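Local coordinates for endolysin (Escherichia coli O157 typing phage 15, PDB 7M5I), which probably hydrolyses the beta-1,4-linked glycan strands of host peptidoglycan as a lysozyme, helping to release new phage particles at cell lysis, at residues 92-95 with 96-100. Sequence-based numbering, arbitrary orientation.
Sequences VSET and YNIGI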
ATOM      1  N   VAL A  92       5.026  -3.394   1.699  1.00 24.21           N
ATOM      2  CA  VAL A  92       4.612  -2.951   0.323  1.00 25.42           C
ATOM      3  C   VAL A  92       3.213  -2.341   0.401  1.00 24.72           C
ATOM      4  O   VAL A  92       3.037  -1.229  -0.094  1.00 25.82           O
ATOM      5  CB  VAL A  92       4.667  -4.100  -0.695  1.00 24.63           C
ATOM      6  CG1 VAL A  92       4.027  -3.714  -2.034  1.00 24.04           C
ATOM      7  CG2 VAL A  92       6.115  -4.502  -0.943  1.00 26.39           C
ATOM      8  N   SER A  93       2.269  -3.010   1.080  1.00 23.75           N
ATOM      9  CA  SER A  93       0.898  -2.435   1.275  1.00 24.04           C
ATOM     10  C   SER A  93       0.980  -1.004   1.847  1.00 25.76           C
ATOM     11  O   SER A  93       0.331  -0.068   1.310  1.00 24.71           O
ATOM     12  CB  SER A  93       0.050  -3.319   2.099  1.00 25.18           C
ATOM     13  OG  SER A  93      -1.257  -2.768   2.220  1.00 24.39           O
ATOM     14  N   GLU A  94       1.724  -0.783   2.904  1.00 24.55           N
ATOM     15  CA  GLU A  94       1.792   0.535   3.560  1.00 26.26           C
ATOM     16  C   GLU A  94       2.492   1.539   2.636  1.00 27.18           C
ATOM     17  O   GLU A  94       1.985   2.721   2.520  1.00 27.93           O
ATOM     18  CB  GLU A  94       2.460   0.470   4.926  1.00 26.08           C
ATOM     19  CG  GLU A  94       2.523   1.827   5.592  1.00 25.98           C
ATOM     20  CD  GLU A  94       2.512   1.889   7.088  1.00 28.88           C
ATOM     21  OE1 GLU A  94       2.605   3.014   7.660  1.00 28.72           O
ATOM     22  OE2 GLU A  94       2.338   0.834   7.709  1.00 30.94           O
ATOM     23  N   THR A  95       3.587   1.127   1.985  1.00 26.50           N
ATOM     24  CA  THR A  95       4.337   2.041   1.097  1.00 28.69           C
ATOM     25  C   THR A  95       3.441   2.446  -0.091  1.00 29.46           C
ATOM     26  O   THR A  95       3.522   3.603  -0.520  1.00 29.41           O
ATOM     27  CB  THR A  95       5.638   1.381   0.599  1.00 31.05           C
ATOM     28  OG1 THR A  95       6.379   0.996   1.747  1.00 29.51           O
ATOM     29  CG2 THR A  95       6.464   2.310  -0.251  1.00 32.06           C
ATOM     30  N   TYR A  96       2.625   1.531  -0.582  1.00 28.30           N
ATOM     31  CA  TYR A  96       1.698   1.788  -1.698  1.00 28.64           C
ATOM     32  C   TYR A  96       0.724   2.917  -1.339  1.00 31.52           C
ATOM     33  O   TYR A  96       0.254   3.668  -2.231  1.00 30.70           O
ATOM     34  CB  TYR A  96       0.950   0.508  -2.053  1.00 28.94           C
ATOM     35  CG  TYR A  96       0.149   0.672  -3.320  1.00 32.38           C
ATOM     36  CD1 TYR A  96       0.816   1.035  -4.483  1.00 35.40           C
ATOM     37  CD2 TYR A  96      -1.217   0.500  -3.377  1.00 33.81           C
ATOM     38  CE1 TYR A  96       0.138   1.202  -5.676  1.00 41.66           C
ATOM     39  CE2 TYR A  96      -1.919   0.656  -4.562  1.00 33.58           C
ATOM     40  CZ  TYR A  96      -1.239   1.002  -5.719  1.00 39.11           C
ATOM     41  OH  TYR A  96      -1.844   1.281  -6.915  1.00 38.03           O
ATOM     42  N   ASN A  97       0.434   3.076  -0.055  1.00 29.11           N
ATOM     43  CA  ASN A  97      -0.494   4.113   0.456  1.00 31.04           C
ATOM     44  C   ASN A  97       0.275   5.379   0.804  1.00 32.20           C
ATOM     45  O   ASN A  97      -0.157   6.492   0.417  1.00 31.31           O
ATOM     46  CB  ASN A  97      -1.298   3.510   1.610  1.00 30.66           C
ATOM     47  CG  ASN A  97      -2.228   4.494   2.282  1.00 34.27           C
ATOM     48  OD1 ASN A  97      -2.087   4.773   3.451  1.00 33.75           O
ATOM     49  ND2 ASN A  97      -3.101   5.113   1.494  1.00 36.07           N
ATOM     50  N   ILE A  98       1.392   5.304   1.509  1.00 29.33           N
ATOM     51  CA  ILE A  98       2.057   6.534   2.011  1.00 31.67           C
ATOM     52  C   ILE A  98       3.051   7.098   0.974  1.00 30.69           C
ATOM     53  O   ILE A  98       3.386   8.287   1.084  1.00 32.60           O
ATOM     54  CB  ILE A  98       2.706   6.356   3.387  1.00 31.28           C
ATOM     55  CG1 ILE A  98       3.959   5.465   3.323  1.00 30.84           C
ATOM     56  CG2 ILE A  98       1.682   5.878   4.391  1.00 33.93           C
ATOM     57  CD1 ILE A  98       4.705   5.390   4.593  1.00 32.19           C
ATOM     58  N   GLY A  99       3.467   6.290   0.019  1.00 31.75           N
ATOM     59  CA  GLY A  99       4.429   6.632  -1.034  1.00 33.65           C
ATOM     60  C   GLY A  99       5.864   6.258  -0.660  1.00 33.96           C
ATOM     61  O   GLY A  99       6.178   6.080   0.542  1.00 33.37           O
ATOM     62  N   ILE A 100       6.709   6.314  -1.660  1.00 36.24           N
ATOM     63  CA  ILE A 100       8.108   5.815  -1.605  1.00 37.02           C
ATOM     64  C   ILE A 100       8.921   6.694  -0.662  1.00 39.00           C
ATOM     65  O   ILE A 100       9.575   6.145   0.229  1.00 36.79           O
ATOM     66  CB  ILE A 100       8.683   5.710  -3.026  1.00 39.36           C
ATOM     67  CG1 ILE A 100       7.974   4.603  -3.817  1.00 37.47           C
ATOM     68  CG2 ILE A 100      10.188   5.469  -2.941  1.00 39.94           C
ATOM     69  CD1 ILE A 100       8.418   4.477  -5.249  1.00 42.03           C
TER
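In the last turns of helix 85-98, Y96 N donates to V92 O (2.8 Å) and I98 N to E94 O, ordinary i to i+4 bonds. E94 O also accepts N97 N from above the carbonyl plane, while the bond from N97 N to S93 O is weak. G99 N closes the helix on T95 O at 2.7 Å. G99 then turns off with positive phi (93°), which favours glycine.

I98 CG1 sits between its own N and carbonyl carbon (chi1 71°) and packs 3.5 Å from E94 O. I98 CD1 reaches E94 CG at 4.3 Å. T95 CG2 stays level with its own turn. There it meets the chain coming back past the helix end, 3.9 Å from G99 O and 4.1 Å from I100 CA. T95 OG1 bonds back to L91 O. Y96 CB lies 3.3 Å from V92 O. With CG anti to its N (chi1 -171°), the Y96 ring leads off residues 92-95, to F71, edge to face, and to E21, a predicted catalytic residue.

N97 OD1 bonds R146 and S93 OG bonds E149. Backbone bonds thus hold the turn together. Polar side chains tie it to helix 140-155, while the Y96 ring packs on helices 57-78 and 11-21 beside the probable active site.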